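Long-range contacts in ORF 37 (Human herpesvirus 8 type M, PDB 3POV), which processes viral DNA as an alkaline endonuclease and exonuclease of the PD-(D/E)XK type, acting on single- and double-stranded substrates: residues A[148-153]-A[375-380]; A[218-223]-A[383-388]. All blocks are in the same frame, centred on the assembly; numbering follows the deposited sequence.

Interaction 1 (A[148-153]-A[375-380]). With nucleotides of chain B.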
ATOM      1  N   SER A 148      -3.570   2.360   3.422  1.00 45.84           N
ATOM      2  CA  SER A 148      -4.024   3.745   3.326  1.00 45.53           C
ATOM      3  C   SER A 148      -4.982   4.137   4.451  1.00 48.76           C
ATOM      4  O   SER A 148      -5.325   5.309   4.598  1.00 46.48           O
ATOM      5  CB  SER A 148      -4.675   4.006   1.968  1.00 42.17           C
ATOM      6  OG  SER A 148      -5.854   3.243   1.805  1.00 49.98           O
ATOM      7  N   LYS A 149      -5.421   3.154   5.233  1.00 47.00           N
ATOM      8  CA  LYS A 149      -6.304   3.418   6.367  1.00 44.83           C
ATOM      9  C   LYS A 149      -5.559   3.269   7.686  1.00 42.10           C
ATOM     10  O   LYS A 149      -6.029   3.721   8.728  1.00 35.81           O
ATOM     11  CB  LYS A 149      -7.510   2.481   6.349  1.00 49.15           C
ATOM     12  CG  LYS A 149      -8.424   2.668   5.157  1.00 59.64           C
ATOM     13  CD  LYS A 149      -9.592   1.701   5.203  1.00 66.01           C
ATOM     14  CE  LYS A 149     -10.535   1.926   4.031  1.00 75.88           C
ATOM     15  NZ  LYS A 149     -11.678   0.966   4.038  1.00 83.13           N
ATOM     16  N   PHE A 150      -4.393   2.633   7.625  1.00 42.08           N
ATOM     17  CA  PHE A 150      -3.611   2.322   8.815  1.00 41.42           C
ATOM     18  C   PHE A 150      -3.348   3.541   9.694  1.00 44.21           C
ATOM     19  O   PHE A 150      -3.755   3.573  10.856  1.00 41.37           O
ATOM     20  CB  PHE A 150      -2.294   1.651   8.423  1.00 44.97           C
ATOM     21  CG  PHE A 150      -1.434   1.276   9.592  1.00 46.71           C
ATOM     22  CD1 PHE A 150      -1.949   0.527  10.635  1.00 46.56           C
ATOM     23  CD2 PHE A 150      -0.109   1.662   9.644  1.00 53.22           C
ATOM     24  CE1 PHE A 150      -1.162   0.182  11.713  1.00 48.06           C
ATOM     25  CE2 PHE A 150       0.685   1.317  10.716  1.00 58.90           C
ATOM     26  CZ  PHE A 150       0.157   0.573  11.755  1.00 53.85           C
ATOM     27  N   HIS A 151      -2.671   4.539   9.136  1.00 48.06           N
ATOM     28  CA  HIS A 151      -2.338   5.747   9.881  1.00 48.73           C
ATOM     29  C   HIS A 151      -3.571   6.362  10.530  1.00 46.69           C
ATOM     30  O   HIS A 151      -3.538   6.773  11.685  1.00 48.54           O
ATOM     31  CB  HIS A 151      -1.660   6.769   8.971  1.00 54.09           C
ATOM     32  CG  HIS A 151      -1.200   8.000   9.688  1.00 63.28           C
ATOM     33  ND1 HIS A 151      -1.495   9.271   9.248  1.00 67.67           N
ATOM     34  CD2 HIS A 151      -0.482   8.151  10.826  1.00 62.74           C
ATOM     35  CE1 HIS A 151      -0.967  10.155  10.077  1.00 65.66           C
ATOM     36  NE2 HIS A 151      -0.349   9.501  11.043  1.00 66.66           N
ATOM     37  N   TRP A 152      -4.657   6.419   9.771  1.00 44.78           N
ATOM     38  CA  TRP A 152      -5.927   6.933  10.267  1.00 46.49           C
ATOM     39  C   TRP A 152      -6.453   6.059  11.398  1.00 54.53           C
ATOM     40  O   TRP A 152      -6.985   6.560  12.389  1.00 61.25           O
ATOM     41  CB  TRP A 152      -6.941   6.977   9.128  1.00 56.56           C
ATOM     42  CG  TRP A 152      -8.325   7.365   9.535  1.00 72.12           C
ATOM     43  CD1 TRP A 152      -8.799   8.630   9.731  1.00 83.09           C
ATOM     44  CD2 TRP A 152      -9.431   6.482   9.766  1.00 74.00           C
ATOM     45  NE1 TRP A 152     -10.129   8.589  10.080  1.00 86.83           N
ATOM     46  CE2 TRP A 152     -10.540   7.281  10.109  1.00 79.37           C
ATOM     47  CE3 TRP A 152      -9.588   5.094   9.719  1.00 71.93           C
ATOM     48  CZ2 TRP A 152     -11.788   6.740  10.405  1.00 76.93           C
ATOM     49  CZ3 TRP A 152     -10.825   4.560  10.015  1.00 77.17           C
ATOM     50  CH2 TRP A 152     -11.910   5.381  10.353  1.00 79.33           C
ATOM     51  N   ALA A 153      -6.296   4.747  11.246  1.00 48.09           N
ATOM     52  CA  ALA A 153      -6.817   3.797  12.219  1.00 52.33           C
ATOM     53  C   ALA A 153      -6.044   3.880  13.526  1.00 60.35           C
ATOM     54  O   ALA A 153      -6.599   3.669  14.607  1.00 66.56           O
ATOM     55  CB  ALA A 153      -6.773   2.379  11.658  1.00 47.35           C
ATOM     56  N   TYR A 375       3.223   8.026   4.842  1.00 44.51           N
ATOM     57  CA  TYR A 375       4.045   7.100   4.076  1.00 41.41           C
ATOM     58  C   TYR A 375       4.800   6.119   4.965  1.00 40.53           C
ATOM     59  O   TYR A 375       4.987   4.953   4.604  1.00 37.83           O
ATOM     60  CB  TYR A 375       5.023   7.864   3.190  1.00 37.55           C
ATOM     61  CG  TYR A 375       4.369   8.511   1.996  1.00 37.67           C
ATOM     62  CD1 TYR A 375       3.010   8.353   1.754  1.00 35.52           C
ATOM     63  CD2 TYR A 375       5.110   9.274   1.107  1.00 34.94           C
ATOM     64  CE1 TYR A 375       2.410   8.942   0.660  1.00 33.86           C
ATOM     65  CE2 TYR A 375       4.524   9.861   0.016  1.00 32.36           C
ATOM     66  CZ  TYR A 375       3.181   9.698  -0.205  1.00 33.14           C
ATOM     67  OH  TYR A 375       2.619  10.292  -1.305  1.00 37.77           O
ATOM     68  N   PHE A 376       5.237   6.596   6.123  1.00 35.11           N
ATOM     69  CA  PHE A 376       5.909   5.740   7.088  1.00 36.68           C
ATOM     70  C   PHE A 376       5.000   4.592   7.538  1.00 38.27           C
ATOM     71  O   PHE A 376       5.418   3.435   7.564  1.00 40.47           O
ATOM     72  CB  PHE A 376       6.380   6.550   8.300  1.00 29.49           C
ATOM     73  CG  PHE A 376       7.242   5.770   9.244  1.00 33.38           C
ATOM     74  CD1 PHE A 376       8.516   5.373   8.868  1.00 36.86           C
ATOM     75  CD2 PHE A 376       6.782   5.421  10.503  1.00 37.79           C
ATOM     76  CE1 PHE A 376       9.318   4.647   9.730  1.00 31.93           C
ATOM     77  CE2 PHE A 376       7.582   4.697  11.374  1.00 40.38           C
ATOM     78  CZ  PHE A 376       8.849   4.310  10.985  1.00 37.57           C
ATOM     79  N   TYR A 377       3.761   4.922   7.889  1.00 33.64           N
ATOM     80  CA  TYR A 377       2.792   3.932   8.348  1.00 37.01           C
ATOM     81  C   TYR A 377       2.456   2.901   7.279  1.00 37.73           C
ATOM     82  O   TYR A 377       2.390   1.708   7.554  1.00 48.98           O
ATOM     83  CB  TYR A 377       1.507   4.617   8.803  1.00 39.73           C
ATOM     84  CG  TYR A 377       1.638   5.352  10.112  1.00 47.34           C
ATOM     85  CD1 TYR A 377       1.078   4.838  11.276  1.00 45.64           C
ATOM     86  CD2 TYR A 377       2.319   6.562  10.186  1.00 48.81           C
ATOM     87  CE1 TYR A 377       1.191   5.506  12.480  1.00 48.13           C
ATOM     88  CE2 TYR A 377       2.442   7.240  11.388  1.00 51.22           C
ATOM     89  CZ  TYR A 377       1.875   6.707  12.531  1.00 58.05           C
ATOM     90  OH  TYR A 377       1.990   7.374  13.730  1.00 65.27           O
ATOM     91  N   GLN A 378       2.232   3.364   6.058  1.00 33.75           N
ATOM     92  CA  GLN A 378       1.877   2.460   4.977  1.00 36.90           C
ATOM     93  C   GLN A 378       2.936   1.390   4.744  1.00 38.22           C
ATOM     94  O   GLN A 378       2.607   0.220   4.555  1.00 39.18           O
ATOM     95  CB  GLN A 378       1.632   3.238   3.694  1.00 35.61           C
ATOM     96  CG  GLN A 378       0.582   4.306   3.834  1.00 44.09           C
ATOM     97  CD  GLN A 378       0.411   5.100   2.566  1.00 42.40           C
ATOM     98  OE1 GLN A 378      -0.304   6.100   2.537  1.00 41.71           O
ATOM     99  NE2 GLN A 378       1.068   4.659   1.502  1.00 42.11           N
ATOM    100  N   VAL A 379       4.203   1.792   4.754  1.00 29.07           N
ATOM    101  CA  VAL A 379       5.288   0.848   4.535  1.00 30.29           C
ATOM    102  C   VAL A 379       5.517   0.004   5.785  1.00 35.13           C
ATOM    103  O   VAL A 379       6.026  -1.112   5.707  1.00 41.46           O
ATOM    104  CB  VAL A 379       6.588   1.555   4.142  1.00 35.89           C
ATOM    105  CG1 VAL A 379       7.607   0.538   3.651  1.00 37.00           C
ATOM    106  CG2 VAL A 379       6.317   2.595   3.070  1.00 32.24           C
ATOM    107  N   LEU A 380       5.135   0.548   6.934  1.00 33.20           N
ATOM    108  CA  LEU A 380       5.179  -0.191   8.186  1.00 29.87           C
ATOM    109  C   LEU A 380       4.247  -1.402   8.098  1.00 34.88           C
ATOM    110  O   LEU A 380       4.670  -2.533   8.350  1.00 32.24           O
ATOM    111  CB  LEU A 380       4.772   0.707   9.350  1.00 30.78           C
ATOM    112  CG  LEU A 380       5.026   0.162  10.759  1.00 45.37           C
ATOM    113  CD1 LEU A 380       5.193   1.307  11.750  1.00 48.25           C
ATOM    114  CD2 LEU A 380       3.929  -0.798  11.214  1.00 43.01           C
TER
ATOM    115  P    DG B   2      -0.933  10.705  -2.401  1.00 57.79           P
ATOM    116  OP1  DG B   2       0.273   9.862  -2.291  1.00 59.03           O
ATOM    117  OP2  DG B   2      -1.719  11.057  -1.199  1.00 59.83           O
ATOM    118  O5'  DG B   2      -0.525  12.078  -3.117  1.00 52.15           O
ATOM    119  C5'  DG B   2      -0.036  12.069  -4.452  1.00 34.85           C
ATOM    120  C4'  DG B   2      -0.272  13.430  -5.058  1.00 37.17           C
ATOM    121  O4'  DG B   2      -1.686  13.594  -5.291  1.00 38.44           O
ATOM    122  C3'  DG B   2       0.171  14.585  -4.167  1.00 41.32           C
ATOM    123  O3'  DG B   2       1.047  15.429  -4.906  1.00 39.63           O
ATOM    124  C2'  DG B   2      -1.118  15.288  -3.746  1.00 40.53           C
ATOM    125  C1'  DG B   2      -2.121  14.840  -4.800  1.00 45.91           C
ATOM    126  N9   DG B   2      -3.475  14.667  -4.286  1.00 59.02           N
ATOM    127  C8   DG B   2      -3.873  13.842  -3.263  1.00 65.30           C
ATOM    128  N7   DG B   2      -5.153  13.891  -3.022  1.00 68.14           N
ATOM    129  C5   DG B   2      -5.635  14.807  -3.949  1.00 66.26           C
ATOM    130  C6   DG B   2      -6.953  15.265  -4.164  1.00 72.00           C
ATOM    131  O6   DG B   2      -7.983  14.941  -3.556  1.00 69.28           O
ATOM    132  N1   DG B   2      -7.011  16.194  -5.202  1.00 81.23           N
ATOM    133  C2   DG B   2      -5.926  16.618  -5.935  1.00 77.65           C
ATOM    134  N2   DG B   2      -6.179  17.518  -6.896  1.00 78.75           N
ATOM    135  N3   DG B   2      -4.681  16.195  -5.741  1.00 64.81           N
ATOM    136  C4   DG B   2      -4.615  15.294  -4.735  1.00 61.78           C
TER
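With CG of His151 anti to the backbone N (chi1 -176°), the imidazole reaches across to Tyr377, whose CG instead lies anti to its own carbonyl carbon, which brings the phenol ring up to the helix of His151. The pair is edge-to-face: the imidazole edge points at one phenol face, with centroids 4.2 Å apart. The nearest carbons of the pair are modelled implausibly close, so the fine detail is doubtful. His151 CB also sits over that face as a CH-pi donor, 4.2 Å from the centroid of the Tyr377 ring and 28° off its normal.

Phe150 comes to Tyr377 from another direction, near the edge and plane of the phenol ring. Its CD2 is 3.5 Å from Tyr377 CB, while Phe150 CE2 packs on Leu380 CD2 at 3.9 Å; the planes of the Phe150 and Tyr377 rings are oblique. The result is an aromatic cluster between the segments 148-153 and 375-380, whose N-to-C directions differ by 115° and whose axes approach to 8.0 Å. Helix 374-388 lies against strand 243-250, which carries Glu246 and Lys248, consistent with a place in the PD-(D/E)XK nuclease core. Its Gln378 side chain is about 4 Å from that of the magnesium ligand Glu246 (nearest atoms).

Leu455 and Ala458 of helix 448-469 also touch Phe150. At the end nearer the DNA, Tyr375 OH donates a hydrogen bond of 2.6 Å to OP1 of DG2 of chain B. The acceptor is a phosphate oxygen, so this bond is to the DNA backbone; it lies at the edge of the ring, in its plane.

Interaction 2 (A[218-223]-A[383-388])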
ATOM      1  N   PHE A 218      -5.841  -6.905   8.857  1.00 35.03           N
ATOM      2  CA  PHE A 218      -4.949  -6.038   8.098  1.00 36.37           C
ATOM      3  C   PHE A 218      -4.753  -6.604   6.705  1.00 37.79           C
ATOM      4  O   PHE A 218      -4.865  -7.807   6.494  1.00 43.01           O
ATOM      5  CB  PHE A 218      -3.590  -5.914   8.779  1.00 39.15           C
ATOM      6  CG  PHE A 218      -3.640  -5.229  10.108  1.00 40.97           C
ATOM      7  CD1 PHE A 218      -3.774  -3.857  10.187  1.00 38.04           C
ATOM      8  CD2 PHE A 218      -3.543  -5.959  11.279  1.00 39.95           C
ATOM      9  CE1 PHE A 218      -3.814  -3.221  11.411  1.00 34.68           C
ATOM     10  CE2 PHE A 218      -3.588  -5.330  12.501  1.00 39.80           C
ATOM     11  CZ  PHE A 218      -3.721  -3.955  12.568  1.00 36.12           C
ATOM     12  N   GLY A 219      -4.451  -5.736   5.752  1.00 38.61           N
ATOM     13  CA  GLY A 219      -4.247  -6.179   4.389  1.00 45.23           C
ATOM     14  C   GLY A 219      -3.569  -5.125   3.543  1.00 47.02           C
ATOM     15  O   GLY A 219      -3.811  -3.929   3.717  1.00 46.97           O
ATOM     16  N   VAL A 220      -2.714  -5.568   2.628  1.00 40.68           N
ATOM     17  CA  VAL A 220      -2.018  -4.647   1.746  1.00 30.65           C
ATOM     18  C   VAL A 220      -1.738  -5.262   0.383  1.00 37.79           C
ATOM     19  O   VAL A 220      -2.059  -6.423   0.124  1.00 42.53           O
ATOM     20  CB  VAL A 220      -0.667  -4.220   2.335  1.00 27.75           C
ATOM     21  CG1 VAL A 220      -0.848  -3.593   3.712  1.00 29.88           C
ATOM     22  CG2 VAL A 220       0.284  -5.416   2.388  1.00 26.12           C
ATOM     23  N   SER A 221      -1.143  -4.454  -0.486  1.00 36.01           N
ATOM     24  CA  SER A 221      -0.511  -4.939  -1.697  1.00 37.02           C
ATOM     25  C   SER A 221       0.793  -4.172  -1.871  1.00 39.91           C
ATOM     26  O   SER A 221       0.896  -3.014  -1.472  1.00 48.59           O
ATOM     27  CB  SER A 221      -1.414  -4.743  -2.910  1.00 42.96           C
ATOM     28  OG  SER A 221      -0.863  -5.384  -4.047  1.00 50.93           O
ATOM     29  N   LEU A 222       1.791  -4.825  -2.446  1.00 37.25           N
ATOM     30  CA  LEU A 222       3.073  -4.188  -2.701  1.00 38.28           C
ATOM     31  C   LEU A 222       3.103  -3.662  -4.128  1.00 41.60           C
ATOM     32  O   LEU A 222       2.402  -4.178  -4.999  1.00 43.88           O
ATOM     33  CB  LEU A 222       4.207  -5.187  -2.496  1.00 42.33           C
ATOM     34  CG  LEU A 222       4.226  -5.911  -1.151  1.00 42.29           C
ATOM     35  CD1 LEU A 222       5.265  -7.020  -1.154  1.00 49.84           C
ATOM     36  CD2 LEU A 222       4.481  -4.930  -0.022  1.00 41.96           C
ATOM     37  N   ASP A 223       3.923  -2.640  -4.364  1.00 41.70           N
ATOM     38  CA  ASP A 223       4.041  -2.035  -5.687  1.00 36.61           C
ATOM     39  C   ASP A 223       5.106  -2.710  -6.532  1.00 36.96           C
ATOM     40  O   ASP A 223       4.865  -3.061  -7.682  1.00 39.96           O
ATOM     41  CB  ASP A 223       4.370  -0.548  -5.570  1.00 36.25           C
ATOM     42  CG  ASP A 223       3.234   0.252  -4.995  1.00 39.40           C
ATOM     43  OD1 ASP A 223       2.075   0.032  -5.413  1.00 50.25           O
ATOM     44  OD2 ASP A 223       3.499   1.104  -4.125  1.00 38.48           O
ATOM     45  N   SER A 383       5.502  -4.033   5.672  1.00 38.44           N
ATOM     46  CA  SER A 383       6.633  -4.804   6.179  1.00 47.57           C
ATOM     47  C   SER A 383       6.159  -5.858   7.180  1.00 46.39           C
ATOM     48  O   SER A 383       6.681  -6.972   7.213  1.00 46.64           O
ATOM     49  CB  SER A 383       7.685  -3.888   6.815  1.00 46.92           C
ATOM     50  OG  SER A 383       7.173  -3.240   7.964  1.00 49.20           O
ATOM     51  N   SER A 384       5.164  -5.497   7.985  1.00 43.10           N
ATOM     52  CA  SER A 384       4.574  -6.413   8.952  1.00 47.06           C
ATOM     53  C   SER A 384       3.899  -7.587   8.262  1.00 45.40           C
ATOM     54  O   SER A 384       4.013  -8.725   8.704  1.00 50.34           O
ATOM     55  CB  SER A 384       3.556  -5.688   9.831  1.00 51.60           C
ATOM     56  OG  SER A 384       4.187  -4.694  10.617  1.00 62.92           O
ATOM     57  N   ILE A 385       3.186  -7.302   7.180  1.00 38.85           N
ATOM     58  CA  ILE A 385       2.446  -8.340   6.484  1.00 39.84           C
ATOM     59  C   ILE A 385       3.377  -9.239   5.681  1.00 42.88           C
ATOM     60  O   ILE A 385       3.154 -10.444   5.578  1.00 53.23           O
ATOM     61  CB  ILE A 385       1.334  -7.749   5.596  1.00 32.44           C
ATOM     62  CG1 ILE A 385       0.084  -7.498   6.436  1.00 31.73           C
ATOM     63  CG2 ILE A 385       1.007  -8.684   4.452  1.00 24.97           C
ATOM     64  CD1 ILE A 385      -1.104  -7.043   5.635  1.00 43.28           C
ATOM     65  N   VAL A 386       4.433  -8.655   5.133  1.00 35.30           N
ATOM     66  CA  VAL A 386       5.430  -9.426   4.405  1.00 36.06           C
ATOM     67  C   VAL A 386       6.119 -10.409   5.351  1.00 39.36           C
ATOM     68  O   VAL A 386       6.522 -11.494   4.939  1.00 39.90           O
ATOM     69  CB  VAL A 386       6.472  -8.502   3.713  1.00 33.47           C
ATOM     70  CG1 VAL A 386       7.698  -9.288   3.275  1.00 32.55           C
ATOM     71  CG2 VAL A 386       5.845  -7.794   2.530  1.00 32.77           C
ATOM     72  N   GLU A 387       6.243 -10.022   6.618  1.00 40.97           N
ATOM     73  CA  GLU A 387       6.796 -10.896   7.646  1.00 46.95           C
ATOM     74  C   GLU A 387       5.977 -12.178   7.781  1.00 51.99           C
ATOM     75  O   GLU A 387       6.531 -13.277   7.805  1.00 56.50           O
ATOM     76  CB  GLU A 387       6.827 -10.189   9.002  1.00 53.30           C
ATOM     77  CG  GLU A 387       7.836  -9.069   9.131  1.00 65.34           C
ATOM     78  CD  GLU A 387       8.044  -8.658  10.578  1.00 82.62           C
ATOM     79  OE1 GLU A 387       7.934  -7.450  10.881  1.00 87.80           O
ATOM     80  OE2 GLU A 387       8.310  -9.548  11.417  1.00 85.66           O
ATOM     81  N   GLU A 388       4.659 -12.030   7.879  1.00 46.02           N
ATOM     82  CA  GLU A 388       3.774 -13.177   8.031  1.00 46.73           C
ATOM     83  C   GLU A 388       3.864 -14.111   6.833  1.00 50.38           C
ATOM     84  O   GLU A 388       3.769 -15.327   6.974  1.00 64.62           O
ATOM     85  CB  GLU A 388       2.326 -12.724   8.216  1.00 42.62           C
ATOM     86  CG  GLU A 388       2.091 -11.820   9.406  1.00 37.50           C
ATOM     87  CD  GLU A 388       0.630 -11.445   9.551  1.00 45.33           C
ATOM     88  OE1 GLU A 388       0.301 -10.248   9.429  1.00 54.73           O
ATOM     89  OE2 GLU A 388      -0.197 -12.350   9.776  1.00 52.26           O
TER
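Ile385 CD1 meets the backbone of strand 218-220 first: it lies 3.5 Å from Gly219 CA, resting on the side of the backbone away from which a CB would point. The same methyl, Ile385 CD1, is 3.8 Å from Phe218 C. With CD1 anti to CA (chi2 -174°), the side chain spans the gap between strand 218-220 and segment 383-388, whose axes approach to 8.7 Å.

The remaining contacts are between apolar side chains. Val220 and Ile385 meet tip to tip, Val220 CG2 lying 3.9 Å from Ile385 CD1. Farther along, Leu222 CD1 packs on Val386 CG2 at 3.8 Å, the two side chains running obliquely to each other. Phe218 adds its CB near the same Ile385 methyl, while its ring leads away. All six touching residues are buried, and strand 218-220 and segment 383-388 run nearly perpendicular, at 97°.

Beyond Leu222 the chain reaches Asp223, a magnesium ligand whose OD2 is hydrogen-bonded to Ile247 N. Strand 218-220 is the middle strand of a three-stranded mixed sheet, parallel to 145-146 and antiparallel to 210-211. Met210 of the latter touches Val220, Leu222 and Ile385, and Phe218 and Ser384 face helix 448-469 through Ala458 and Leu455 respectively.

From the N terminus the order is 148-153, 218-223, 375-380, 383-388. Interaction 1 closes a loop from helix 147-154 to the first half of helix 374-388; interaction 2 opens inside that loop and closes beyond its end, so the two cross. Both end on helix 374-388, and their centres are 11 Å apart. They also meet directly, Phe150 CD1 packing 4.3 Å from Phe218 CE1. The two early segments are also neighbours: strand 145-146, just before helix 147-154, pairs parallel with strand 218-220. Together the contacts join the small sheet and helix 147-154 to helix 374-388, which lies beside the magnesium-binding strand 243-250.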